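PDB 3TR0: guanylate kinase from Coxiella burnetii, which probably catalyses the transfer of phosphate from ATP to GMP, giving ADP and GDP, and so serves in the recycling of GMP. Local coordinates for residues Tyr166-Asp171 with Val177-His182; Ser22-Leu27 with Asp99-Ile104; Arg110-Arg113 with Pro118-Ser121; Lys29-Ile34 with Ala186-Arg191; Val193-Lys196 with Leu201-Glu204. One frame throughout, in Å; residues are numbered along the deposited sequence. Where two conformers were deposited one is given.

Contact 1. Residues Tyr166-Asp171 with Val177-His182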
# COMPACT_ATOMS: atom_id res chain seq x y z
N TYR A 166 -1.17 9.26 1.36
CA TYR A 166 -2.17 8.84 0.39
C TYR A 166 -3.25 9.89 0.28
O TYR A 166 -3.54 10.58 1.26
CB TYR A 166 -2.82 7.53 0.83
CG TYR A 166 -1.85 6.37 0.92
CD1 TYR A 166 -1.50 5.64 -0.20
CD2 TYR A 166 -1.27 6.03 2.13
CE1 TYR A 166 -0.60 4.58 -0.12
CE2 TYR A 166 -0.37 4.99 2.23
CZ TYR A 166 -0.04 4.26 1.10
OH TYR A 166 0.86 3.22 1.21
N LEU A 167 -3.83 10.01 -0.91
CA LEU A 167 -5.00 10.85 -1.11
C LEU A 167 -6.16 9.99 -1.62
O LEU A 167 -5.99 9.21 -2.57
CB LEU A 167 -4.71 11.97 -2.12
CG LEU A 167 -3.48 12.85 -1.88
CD1 LEU A 167 -3.38 13.89 -2.98
CD2 LEU A 167 -3.54 13.52 -0.51
N VAL A 168 -7.32 10.12 -1.00
CA VAL A 168 -8.50 9.37 -1.43
C VAL A 168 -9.67 10.32 -1.63
O VAL A 168 -9.96 11.12 -0.76
CB VAL A 168 -8.90 8.30 -0.41
CG1 VAL A 168 -10.17 7.60 -0.86
CG2 VAL A 168 -7.77 7.29 -0.21
N VAL A 169 -10.34 10.23 -2.78
CA VAL A 169 -11.47 11.11 -3.07
C VAL A 169 -12.78 10.46 -2.65
O VAL A 169 -13.06 9.33 -3.04
CB VAL A 169 -11.56 11.49 -4.57
CG1 VAL A 169 -12.68 12.51 -4.81
CG2 VAL A 169 -10.24 12.04 -5.06
N ASN A 170 -13.58 11.16 -1.85
CA ASN A 170 -14.87 10.63 -1.44
C ASN A 170 -15.98 11.08 -2.38
O ASN A 170 -16.82 11.90 -2.01
CB ASN A 170 -15.21 11.03 -0.01
CG ASN A 170 -16.49 10.39 0.48
OD1 ASN A 170 -16.99 9.45 -0.12
ND2 ASN A 170 -17.03 10.90 1.58
N ASP A 171 -15.98 10.53 -3.59
CA ASP A 171 -17.01 10.83 -4.57
C ASP A 171 -18.02 9.69 -4.66
O ASP A 171 -19.18 9.90 -5.03
CB ASP A 171 -16.39 11.13 -5.94
CG ASP A 171 -15.54 9.98 -6.47
OD1 ASP A 171 -15.18 9.07 -5.68
OD2 ASP A 171 -15.23 9.98 -7.68
N VAL A 177 -14.31 3.65 0.53
CA VAL A 177 -14.08 2.64 1.55
C VAL A 177 -13.13 1.57 1.02
O VAL A 177 -12.16 1.20 1.68
CB VAL A 177 -15.38 1.97 2.02
CG1 VAL A 177 -15.09 0.83 2.99
CG2 VAL A 177 -16.30 3.01 2.67
N GLN A 178 -13.40 1.07 -0.19
CA GLN A 178 -12.54 0.05 -0.79
C GLN A 178 -11.10 0.53 -0.94
O GLN A 178 -10.16 -0.25 -0.80
CB GLN A 178 -13.09 -0.42 -2.14
CG GLN A 178 -12.22 -1.47 -2.82
CD GLN A 178 -12.13 -2.76 -2.01
OE1 GLN A 178 -13.09 -3.52 -1.94
NE2 GLN A 178 -10.97 -3.00 -1.40
N ASN A 179 -10.91 1.81 -1.23
CA ASN A 179 -9.57 2.36 -1.34
C ASN A 179 -8.86 2.42 0.01
O ASN A 179 -7.66 2.14 0.11
CB ASN A 179 -9.58 3.72 -2.02
CG ASN A 179 -9.78 3.61 -3.51
OD1 ASN A 179 -9.38 2.62 -4.13
ND2 ASN A 179 -10.41 4.61 -4.11
N LEU A 180 -9.60 2.78 1.05
CA LEU A 180 -9.05 2.75 2.40
C LEU A 180 -8.63 1.32 2.75
O LEU A 180 -7.59 1.10 3.37
CB LEU A 180 -10.07 3.29 3.40
CG LEU A 180 -10.43 4.77 3.21
CD1 LEU A 180 -11.57 5.22 4.12
CD2 LEU A 180 -9.20 5.63 3.43
N ILE A 181 -9.44 0.35 2.34
CA ILE A 181 -9.12 -1.06 2.60
C ILE A 181 -7.83 -1.48 1.89
O ILE A 181 -7.01 -2.18 2.47
CB ILE A 181 -10.28 -1.99 2.19
CG1 ILE A 181 -11.49 -1.75 3.10
CG2 ILE A 181 -9.86 -3.45 2.24
CD1 ILE A 181 -12.74 -2.47 2.65
N HIS A 182 -7.65 -1.05 0.65
CA HIS A 182 -6.41 -1.33 -0.07
C HIS A 182 -5.21 -0.82 0.72
O HIS A 182 -4.20 -1.51 0.84
CB HIS A 182 -6.40 -0.67 -1.46
CG HIS A 182 -7.30 -1.34 -2.46
ND1 HIS A 182 -7.45 -2.71 -2.54
CD2 HIS A 182 -8.09 -0.82 -3.43
CE1 HIS A 182 -8.30 -3.00 -3.51
NE2 HIS A 182 -8.70 -1.88 -4.07
O HOH W 1 -12.15 6.84 -4.03
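Val168 has CG1 opposite its backbone N (chi1 177°), and this brings the methyl to Asn179. CG1 lies 4.1 Å from CB of Asn179. The same torsion places CG2 opposite the carbonyl carbon, where it meets CD2 of Leu180 at 4.2 Å. The two branches of one valine thus touch two successive residues of the helix. Asn179 points its CB at the strand, with CG opposite its carbonyl carbon (chi1 -76°). Leu180 starts off across the line to the strand, but the end of its side chain comes nearer to the valine. No direct hydrogen bond joins the two segments. The polar link runs through a water instead. It donates to Val169 O at 2.8 Å and accepts a weak bond from Asn179 ND2, also at 2.8 Å. The asparagine thus has two roles: its CB packs on Val168, and its ND2 reaches the strand backbone through the water. Asn179 OD1 lies at the edge of the His182 ring, in its plane. Val168 is buried further by Ile122 and Ile124 of the neighbouring strand and by Ile183 of the helix. Asn179 also packs on Leu189 of the second subunit, so the contact borders that subunit. Strand 166-169 is outermost in the five-stranded parallel sheet within this chain, and Leu167 makes backbone hydrogen bonds to the second subunit. Helix 173-187 follows the strand directly and folds back over it. This is a beta-alpha unit at the edge of the core sheet of a P-loop kinase of the guanylate kinase family.

Contact 2. Residues Ser22-Leu27 with Asp99-Ile104. With 5GP (guanosine-5'-monophosphate), chain D.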
# COMPACT_ATOMS: atom_id res chain seq x y z
N SER A 22 -18.03 8.94 8.50
CA SER A 22 -18.80 7.82 7.96
C SER A 22 -17.92 6.78 7.28
O SER A 22 -18.14 5.58 7.42
CB SER A 22 -19.88 8.33 7.00
OG SER A 22 -20.84 9.09 7.70
N LEU A 23 -16.92 7.25 6.52
CA LEU A 23 -15.99 6.35 5.85
C LEU A 23 -15.25 5.48 6.86
O LEU A 23 -15.15 4.26 6.69
CB LEU A 23 -14.97 7.13 5.03
CG LEU A 23 -15.43 7.81 3.74
CD1 LEU A 23 -14.30 8.64 3.16
CD2 LEU A 23 -15.91 6.77 2.75
N VAL A 24 -14.72 6.12 7.89
CA VAL A 24 -13.94 5.43 8.91
C VAL A 24 -14.78 4.38 9.64
O VAL A 24 -14.29 3.30 9.96
CB VAL A 24 -13.32 6.41 9.91
CG1 VAL A 24 -12.67 5.67 11.06
CG2 VAL A 24 -12.29 7.29 9.21
N ARG A 25 -16.04 4.70 9.89
CA ARG A 25 -16.93 3.75 10.56
C ARG A 25 -17.23 2.51 9.71
O ARG A 25 -17.33 1.40 10.24
CB ARG A 25 -18.22 4.43 11.02
CG ARG A 25 -18.01 5.36 12.20
CD ARG A 25 -19.28 6.08 12.61
NE ARG A 25 -19.06 6.90 13.80
CZ ARG A 25 -19.90 7.83 14.23
NH1 ARG A 25 -21.02 8.08 13.57
NH2 ARG A 25 -19.61 8.52 15.33
N ALA A 26 -17.35 2.71 8.41
CA ALA A 26 -17.54 1.59 7.49
C ALA A 26 -16.26 0.77 7.37
O ALA A 26 -16.30 -0.46 7.25
CB ALA A 26 -17.99 2.08 6.13
N LEU A 27 -15.12 1.45 7.38
CA LEU A 27 -13.83 0.79 7.30
C LEU A 27 -13.64 -0.24 8.41
O LEU A 27 -13.21 -1.36 8.16
CB LEU A 27 -12.70 1.82 7.36
CG LEU A 27 -11.27 1.28 7.33
CD1 LEU A 27 -11.02 0.49 6.06
CD2 LEU A 27 -10.27 2.41 7.47
N ASP A 99 -4.31 -2.57 14.92
CA ASP A 99 -4.04 -1.28 14.31
C ASP A 99 -5.02 -0.26 14.86
O ASP A 99 -6.10 -0.61 15.32
CB ASP A 99 -4.15 -1.37 12.79
CG ASP A 99 -3.18 -2.37 12.20
OD1 ASP A 99 -1.95 -2.13 12.31
OD2 ASP A 99 -3.63 -3.40 11.65
N VAL A 100 -4.63 1.01 14.83
CA VAL A 100 -5.48 2.06 15.38
C VAL A 100 -5.70 3.14 14.34
O VAL A 100 -4.76 3.60 13.70
CB VAL A 100 -4.86 2.70 16.63
CG1 VAL A 100 -5.69 3.91 17.06
CG2 VAL A 100 -4.77 1.67 17.76
N LEU A 101 -6.96 3.53 14.19
CA LEU A 101 -7.32 4.63 13.31
C LEU A 101 -7.41 5.92 14.10
O LEU A 101 -8.08 5.97 15.13
CB LEU A 101 -8.65 4.35 12.63
CG LEU A 101 -8.58 3.29 11.53
CD1 LEU A 101 -9.93 2.64 11.31
CD2 LEU A 101 -8.07 3.92 10.25
N LEU A 102 -6.71 6.95 13.64
CA LEU A 102 -6.76 8.25 14.29
C LEU A 102 -7.41 9.27 13.36
O LEU A 102 -6.84 9.65 12.34
CB LEU A 102 -5.36 8.72 14.67
CG LEU A 102 -4.55 7.81 15.62
CD1 LEU A 102 -3.12 8.31 15.76
CD2 LEU A 102 -5.23 7.74 16.97
N GLU A 103 -8.63 9.69 13.70
CA GLU A 103 -9.31 10.72 12.93
C GLU A 103 -8.93 12.06 13.54
O GLU A 103 -9.59 12.53 14.45
CB GLU A 103 -10.82 10.54 13.01
CG GLU A 103 -11.34 9.24 12.46
CD GLU A 103 -12.84 9.10 12.63
OE1 GLU A 103 -13.30 9.00 13.79
OE2 GLU A 103 -13.56 9.11 11.61
N ILE A 104 -7.84 12.64 13.04
CA ILE A 104 -7.29 13.85 13.63
C ILE A 104 -6.94 14.86 12.55
O ILE A 104 -6.85 14.50 11.38
CB ILE A 104 -6.04 13.54 14.48
CG1 ILE A 104 -4.98 12.85 13.63
CG2 ILE A 104 -6.41 12.66 15.67
CD1 ILE A 104 -3.72 12.49 14.40
P 5GP D . -15.79 18.04 14.94
O1P 5GP D . -16.40 16.72 15.37
O2P 5GP D . -15.83 19.19 15.91
O3P 5GP D . -16.41 18.44 13.63
O5' 5GP D . -14.30 17.79 14.47
C5' 5GP D . -13.41 18.88 14.25
C4' 5GP D . -12.10 18.40 13.69
O4' 5GP D . -11.16 18.20 14.77
C3' 5GP D . -12.13 17.06 12.99
O3' 5GP D . -12.60 17.14 11.65
C2' 5GP D . -10.69 16.58 13.09
O2' 5GP D . -9.91 17.12 12.04
C1' 5GP D . -10.22 17.22 14.40
N9 5GP D . -10.11 16.24 15.50
C8 5GP D . -11.05 15.47 16.05
N7 5GP D . -10.48 14.75 17.05
C5 5GP D . -9.17 15.09 17.11
C6 5GP D . -8.09 14.71 17.90
O6 5GP D . -8.22 13.85 18.81
N1 5GP D . -6.90 15.27 17.69
C2 5GP D . -6.72 16.19 16.73
N2 5GP D . -5.50 16.75 16.52
N3 5GP D . -7.74 16.58 15.95
C4 5GP D . -8.96 16.04 16.14
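The carboxylate of Glu103 turns one face to Val24. CG1 of Val24 stands over that face, 3.8 Å from CD of Glu103. CB of Val24 lies off to the OE2 side and comes within 3.2 Å of Glu103 OE2, a tight fit. The other flat group is the guanine of GMP. Ile104 lies over one of its faces, with CG2 3.3 Å from N1 of the base. GMP is also hydrogen-bonded to residues that include Glu74 and Tyr83. Towards Leu101 the contact is apolar. Leu27 has CG opposite its backbone N (chi1 178°), and this carries CD2 to within 3.9 Å of Leu101 CD2. Leu101 CD1 also reaches CG1 of Val24 at 4.1 Å. Leu101 is thus shared by two residues one helical turn apart. The helix runs nearly antiparallel to the strand (172°), with the axes 10.4 Å apart at their closest. Ile34 and Ile36 of the next strand extend this apolar layer. Glu103 belongs to the GMP pocket and also touches the probable ATP-binding P-loop. Arg25 pairs with Asp54, and its NE is 6.1 Å from Glu103 OE1. No hydrogen bond joins the segments, and the contact is van der Waals packing in which Val24 presents hydrocarbon to the Glu103 carboxylate.

Contact 3. Residues Arg110-Arg113 with Pro118-Ser121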
# COMPACT_ATOMS: atom_id res chain seq x y z
N ARG A 110 0.98 15.86 12.26
CA ARG A 110 2.39 16.22 12.40
C ARG A 110 2.98 15.65 13.70
O ARG A 110 4.11 15.17 13.71
CB ARG A 110 2.59 17.74 12.35
CG ARG A 110 2.31 18.38 11.00
CD ARG A 110 2.72 19.85 10.99
NE ARG A 110 2.57 20.48 9.68
CZ ARG A 110 3.02 21.69 9.39
NH1 ARG A 110 3.63 22.42 10.32
NH2 ARG A 110 2.85 22.19 8.17
N GLN A 111 2.21 15.71 14.78
CA GLN A 111 2.67 15.21 16.07
C GLN A 111 2.87 13.70 16.05
O GLN A 111 3.88 13.19 16.52
CB GLN A 111 1.68 15.57 17.18
CG GLN A 111 1.59 17.06 17.47
CD GLN A 111 0.48 17.39 18.43
OE1 GLN A 111 0.42 16.86 19.54
NE2 GLN A 111 -0.43 18.27 18.01
N ILE A 112 1.89 12.99 15.50
CA ILE A 112 1.95 11.54 15.43
C ILE A 112 3.12 11.06 14.56
O ILE A 112 3.82 10.11 14.92
CB ILE A 112 0.63 10.95 14.91
CG1 ILE A 112 -0.52 11.29 15.86
CG2 ILE A 112 0.74 9.44 14.76
CD1 ILE A 112 -0.35 10.71 17.25
N ARG A 113 3.33 11.71 13.42
CA ARG A 113 4.44 11.34 12.54
C ARG A 113 5.78 11.42 13.25
O ARG A 113 6.65 10.58 13.05
CB ARG A 113 4.46 12.20 11.27
CG ARG A 113 3.34 11.91 10.30
CD ARG A 113 3.54 12.62 8.97
NE ARG A 113 2.29 12.70 8.23
CZ ARG A 113 1.52 13.78 8.19
NH1 ARG A 113 1.89 14.89 8.83
NH2 ARG A 113 0.38 13.76 7.51
N PRO A 118 6.49 4.87 11.83
CA PRO A 118 5.87 3.95 10.86
C PRO A 118 4.46 4.37 10.45
O PRO A 118 3.93 3.82 9.49
CB PRO A 118 5.81 2.62 11.62
CG PRO A 118 6.83 2.75 12.70
CD PRO A 118 6.79 4.19 13.10
N ALA A 119 3.87 5.31 11.18
CA ALA A 119 2.49 5.74 10.91
C ALA A 119 2.24 6.13 9.45
O ALA A 119 3.06 6.82 8.82
CB ALA A 119 2.10 6.88 11.84
N LEU A 120 1.10 5.70 8.92
CA LEU A 120 0.69 6.07 7.57
C LEU A 120 -0.44 7.08 7.67
O LEU A 120 -1.30 6.97 8.55
CB LEU A 120 0.24 4.85 6.77
CG LEU A 120 1.31 3.83 6.38
CD1 LEU A 120 0.71 2.77 5.46
CD2 LEU A 120 2.49 4.51 5.71
N SER A 121 -0.45 8.07 6.78
CA SER A 121 -1.49 9.09 6.82
C SER A 121 -2.24 9.16 5.50
O SER A 121 -1.65 9.05 4.42
CB SER A 121 -0.90 10.45 7.23
OG SER A 121 0.09 10.88 6.31
O HOH W 2 2.56 10.08 7.35
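Arg113, Ala119 and Ser121 bury the most surface here. The Arg113 side chain is extended from CG to NE and then turns at its last torsion (chi4 100°). This presents the edge of the guanidinium to Ser121. NH2 of Arg113 donates to OG of Ser121 over 3.1 Å. The bond is fairly straight (161° at the hydrogen), and the oxygen lies in the guanidinium plane. A water sits at the same edge, also in the plane. It accepts from Arg113 NE at 2.8 Å and is hydrogen-bonded to Ser121 OG at 2.8 Å. Serine and water together fix how the guanidinium is rotated. Phe164 adds a cation-pi contact to the arginine. Ser121 is held through its backbone too, since its N is bonded to Asp165 OD2. Ala119 makes the apolar part. Its CB points at the helix and meets CG2 of Ile112 at 4.1 Å. Ile112 continues into the core, against Leu9 and Ile11 of the central strand. Helix 106-115 is thus joined to the start of strand 120-125 by one apolar pair and one polar cluster. In that cluster the serine and the water take up N-H groups of the arginine, while the Phe164 ring probably helps to stabilise its positive charge.

Contact 4. Residues Lys29-Ile34 with Ala186-Arg191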
# COMPACT_ATOMS: atom_id res chain seq x y z
N LYS A 29 -15.84 -1.76 10.03
CA LYS A 29 -16.81 -2.85 9.89
C LYS A 29 -16.34 -3.87 8.86
O LYS A 29 -16.68 -5.05 8.94
CB LYS A 29 -18.18 -2.30 9.49
CG LYS A 29 -19.14 -2.14 10.66
CD LYS A 29 -18.43 -1.54 11.86
CE LYS A 29 -19.27 -1.65 13.12
NZ LYS A 29 -18.51 -1.23 14.32
N ALA A 30 -15.54 -3.41 7.91
CA ALA A 30 -15.07 -4.26 6.82
C ALA A 30 -13.78 -5.00 7.16
O ALA A 30 -13.50 -6.06 6.59
CB ALA A 30 -14.89 -3.44 5.56
N LEU A 31 -12.99 -4.45 8.08
CA LEU A 31 -11.70 -5.02 8.44
C LEU A 31 -11.67 -5.54 9.87
O LEU A 31 -12.37 -5.02 10.74
CB LEU A 31 -10.59 -3.99 8.27
CG LEU A 31 -10.10 -3.67 6.86
CD1 LEU A 31 -9.07 -2.55 6.91
CD2 LEU A 31 -9.51 -4.91 6.21
N ALA A 32 -10.85 -6.55 10.10
CA ALA A 32 -10.63 -7.05 11.45
C ALA A 32 -9.36 -6.45 12.04
O ALA A 32 -8.52 -5.92 11.31
CB ALA A 32 -10.53 -8.57 11.43
N GLU A 33 -9.24 -6.52 13.36
CA GLU A 33 -8.02 -6.13 14.07
C GLU A 33 -7.64 -4.67 13.86
O GLU A 33 -6.46 -4.33 13.76
CB GLU A 33 -6.87 -7.06 13.68
CG GLU A 33 -7.13 -8.52 14.00
CD GLU A 33 -5.98 -9.43 13.61
OE1 GLU A 33 -5.23 -9.86 14.52
OE2 GLU A 33 -5.82 -9.71 12.40
N ILE A 34 -8.64 -3.81 13.81
CA ILE A 34 -8.41 -2.37 13.71
C ILE A 34 -9.52 -1.64 14.44
O ILE A 34 -10.70 -1.96 14.29
CB ILE A 34 -8.29 -1.92 12.22
CG1 ILE A 34 -7.88 -0.45 12.13
CG2 ILE A 34 -9.59 -2.18 11.47
CD1 ILE A 34 -7.45 -0.02 10.73
N ALA A 186 -2.47 -3.30 2.31
CA ALA A 186 -1.11 -3.27 1.77
C ALA A 186 -0.08 -3.07 2.88
O ALA A 186 0.98 -3.68 2.87
CB ALA A 186 -0.96 -2.19 0.70
N GLU A 187 -0.39 -2.19 3.84
CA GLU A 187 0.51 -1.95 4.96
C GLU A 187 0.78 -3.26 5.69
O GLU A 187 1.91 -3.53 6.12
CB GLU A 187 -0.08 -0.93 5.93
CG GLU A 187 0.88 -0.46 7.02
CD GLU A 187 0.96 -1.39 8.22
OE1 GLU A 187 0.15 -2.33 8.33
OE2 GLU A 187 1.86 -1.17 9.06
N ARG A 188 -0.25 -4.08 5.82
CA ARG A 188 -0.16 -5.32 6.58
C ARG A 188 0.61 -6.39 5.83
O ARG A 188 0.86 -7.47 6.37
CB ARG A 188 -1.56 -5.83 6.92
CG ARG A 188 -2.31 -4.95 7.92
CD ARG A 188 -3.77 -5.35 8.01
NE ARG A 188 -4.42 -4.82 9.20
CZ ARG A 188 -5.69 -5.05 9.53
NH1 ARG A 188 -6.45 -5.80 8.74
NH2 ARG A 188 -6.19 -4.53 10.64
N LEU A 189 0.97 -6.11 4.59
CA LEU A 189 1.76 -7.03 3.78
C LEU A 189 3.21 -6.57 3.66
O LEU A 189 4.01 -7.20 2.99
CB LEU A 189 1.17 -7.19 2.38
CG LEU A 189 -0.25 -7.75 2.26
CD1 LEU A 189 -0.84 -7.48 0.89
CD2 LEU A 189 -0.27 -9.24 2.56
N GLN A 190 3.53 -5.44 4.30
CA GLN A 190 4.90 -4.93 4.28
C GLN A 190 5.86 -5.91 4.94
O GLN A 190 5.49 -6.62 5.87
CB GLN A 190 4.98 -3.59 5.02
CG GLN A 190 4.26 -2.46 4.31
CD GLN A 190 4.33 -1.16 5.08
OE1 GLN A 190 4.92 -1.09 6.16
NE2 GLN A 190 3.71 -0.12 4.54
N ARG A 191 7.10 -5.93 4.46
CA ARG A 191 8.11 -6.86 4.98
C ARG A 191 8.26 -6.73 6.48
O ARG A 191 8.36 -7.73 7.19
CB ARG A 191 9.46 -6.62 4.31
CG ARG A 191 10.53 -7.59 4.80
CD ARG A 191 11.92 -7.02 4.61
NE ARG A 191 12.14 -5.85 5.45
CZ ARG A 191 12.58 -4.67 5.00
NH1 ARG A 191 12.85 -4.52 3.71
NH2 ARG A 191 12.75 -3.66 5.84
O HOH W 3 -8.81 -7.68 8.54
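NH2 of Arg188 donates a hydrogen bond to the carbonyl O of Ala32 over 2.8 Å. It approaches in the carbonyl plane (C=O...N 158°), while Ala32 O lies 17° out of the guanidinium plane. NH1 of Arg188 adds a weak bond to the same Ala32 O at 3.3 Å, so one oxygen faces both terminal nitrogens. Glu33 O is also near, 3.1 Å from Arg188 NH2. A water makes a further link. It accepts from Ala32 N at 2.8 Å and, weakly, from Arg188 NH1. Asp99 forms a salt bridge with Arg188 NE, which probably balances much of its charge. The Glu33 carboxylate stays farther off, its OE2 5.4 Å from Arg188 NH1. Van der Waals contacts finish the site. Ile34 CB lies 3.7 Å from Arg188 NH2, and Leu31 CD2 is 4.1 Å from NH1. The reach depends on the arginine being extended from CG to NE, since the two backbones stay well apart. Arg188 stands in a type I beta turn, Glu187 to Gln190. It holds the loop between helix 20-30 and strand 34-36. That loop is part of a beta-alpha-beta crossover in the parallel sheet of the P-loop kinase fold.

Contact 5. Residues Val193-Lys196 with Leu201-Glu204; sequences VQEK and LLAE
Leu202 lays CD1 over the backbone at Gln194 and Glu195. The methyl is 4.0 Å from Gln194 O and also 4.0 Å from Glu195 CA. It comes within 3.8 Å of Glu195 OE1 in the conformer given, but two conformers exist for this residue, so that approach is less certain. The leucine points its CB at the first helix, with CG opposite its carbonyl carbon (chi1 -70°). Glu195 starts away from the second helix. In the conformer given, a bend at its second torsion (-95°) brings the carboxylate back, and the two side chains cross at about a right angle. No hydrogen bond joins the segments. The polar ends look to the second subunit instead. In the same conformer Glu195 forms a salt bridge with Lys162 and a hydrogen bond with Tyr161 of that subunit. Gln194 NE2 is bonded to its Leu167 O. Leu202 packs on Leu125 of the second subunit, and Leu201 on its Pro127. The leucine thus sits between its own chain and its partner. Two short helices, 191-197 and 199-204, follow each other with hardly a break. Together they form a C-terminal helical extension that packs against the second subunit.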
# COMPACT_ATOMS: atom_id res chain seq x y z
N VAL A 193 6.11 -5.79 8.76
CA VAL A 193 4.96 -6.40 9.42
C VAL A 193 4.99 -7.92 9.26
O VAL A 193 4.68 -8.65 10.20
CB VAL A 193 3.64 -5.88 8.85
CG1 VAL A 193 2.47 -6.68 9.41
CG2 VAL A 193 3.47 -4.38 9.16
N GLN A 194 5.36 -8.38 8.07
CA GLN A 194 5.35 -9.82 7.77
C GLN A 194 6.45 -10.62 8.47
O GLN A 194 6.28 -11.81 8.72
CB GLN A 194 5.39 -10.05 6.26
CG GLN A 194 4.12 -9.62 5.53
CD GLN A 194 2.96 -10.56 5.78
OE1 GLN A 194 2.59 -10.81 6.92
NE2 GLN A 194 2.38 -11.08 4.71
N GLU A 195 7.57 -9.97 8.75
CA GLU A 195 8.64 -10.62 9.50
C GLU A 195 8.07 -11.16 10.81
O GLU A 195 8.49 -12.21 11.30
CB GLU A 195 9.78 -9.64 9.80
CG GLU A 195 10.65 -9.28 8.59
CD GLU A 195 11.90 -10.14 8.48
OE1 GLU A 195 11.83 -11.35 8.79
OE2 GLU A 195 12.96 -9.61 8.08
N LYS A 196 7.10 -10.44 11.37
CA LYS A 196 6.49 -10.83 12.63
C LYS A 196 5.37 -11.84 12.42
O LYS A 196 5.38 -12.92 13.02
CB LYS A 196 5.95 -9.59 13.36
CG LYS A 196 7.01 -8.57 13.72
CD LYS A 196 7.77 -8.98 14.97
CE LYS A 196 8.92 -8.02 15.26
NZ LYS A 196 9.99 -8.10 14.22
N LEU A 201 6.53 -19.50 9.50
CA LEU A 201 6.75 -19.90 8.12
C LEU A 201 8.17 -19.57 7.67
O LEU A 201 8.86 -20.42 7.12
CB LEU A 201 5.75 -19.20 7.19
CG LEU A 201 5.98 -19.40 5.70
CD1 LEU A 201 5.75 -20.85 5.31
CD2 LEU A 201 5.06 -18.48 4.90
N LEU A 202 8.59 -18.33 7.91
CA LEU A 202 9.94 -17.93 7.54
C LEU A 202 10.97 -18.84 8.20
O LEU A 202 12.00 -19.14 7.61
CB LEU A 202 10.19 -16.46 7.89
CG LEU A 202 9.45 -15.42 7.04
CD1 LEU A 202 9.46 -14.04 7.69
CD2 LEU A 202 10.02 -15.36 5.63
N ALA A 203 10.66 -19.30 9.41
CA ALA A 203 11.53 -20.24 10.11
C ALA A 203 11.67 -21.54 9.32
O ALA A 203 12.78 -21.99 9.04
CB ALA A 203 10.99 -20.52 11.51
N GLU A 204 10.53 -22.14 8.97
CA GLU A 204 10.53 -23.34 8.14
C GLU A 204 11.15 -23.03 6.78
O GLU A 204 12.04 -23.75 6.32
CB GLU A 204 9.10 -23.85 7.94
CG GLU A 204 8.27 -23.89 9.22
CD GLU A 204 6.82 -24.26 8.96
OE1 GLU A 204 6.57 -25.41 8.54
OE2 GLU A 204 5.94 -23.40 9.17

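In the fold
Contacts 1, 2 and 3 all reach the five-stranded parallel sheet, through strands 166-169, 99-103 and 120-125. Their centres lie 12 to 18 Å apart. Along the chain contact 2 closes first, then contact 3, then contact 1. Contact 4 closes a longer loop that encloses contacts 1 and 3, and its segments alternate with those of contact 2, with which it shares helix 20-30. It also shares helix 173-187 with contact 1. Contact 5 comes last, about 16 Å from contact 4 and 28 Å from contact 2 (centre to centre). Contact 2 includes Glu103 and Ile104 of the GMP pocket, while contacts 1, 4 and 5 touch the second subunit. Core sheet and C-terminal helices thus both meet it.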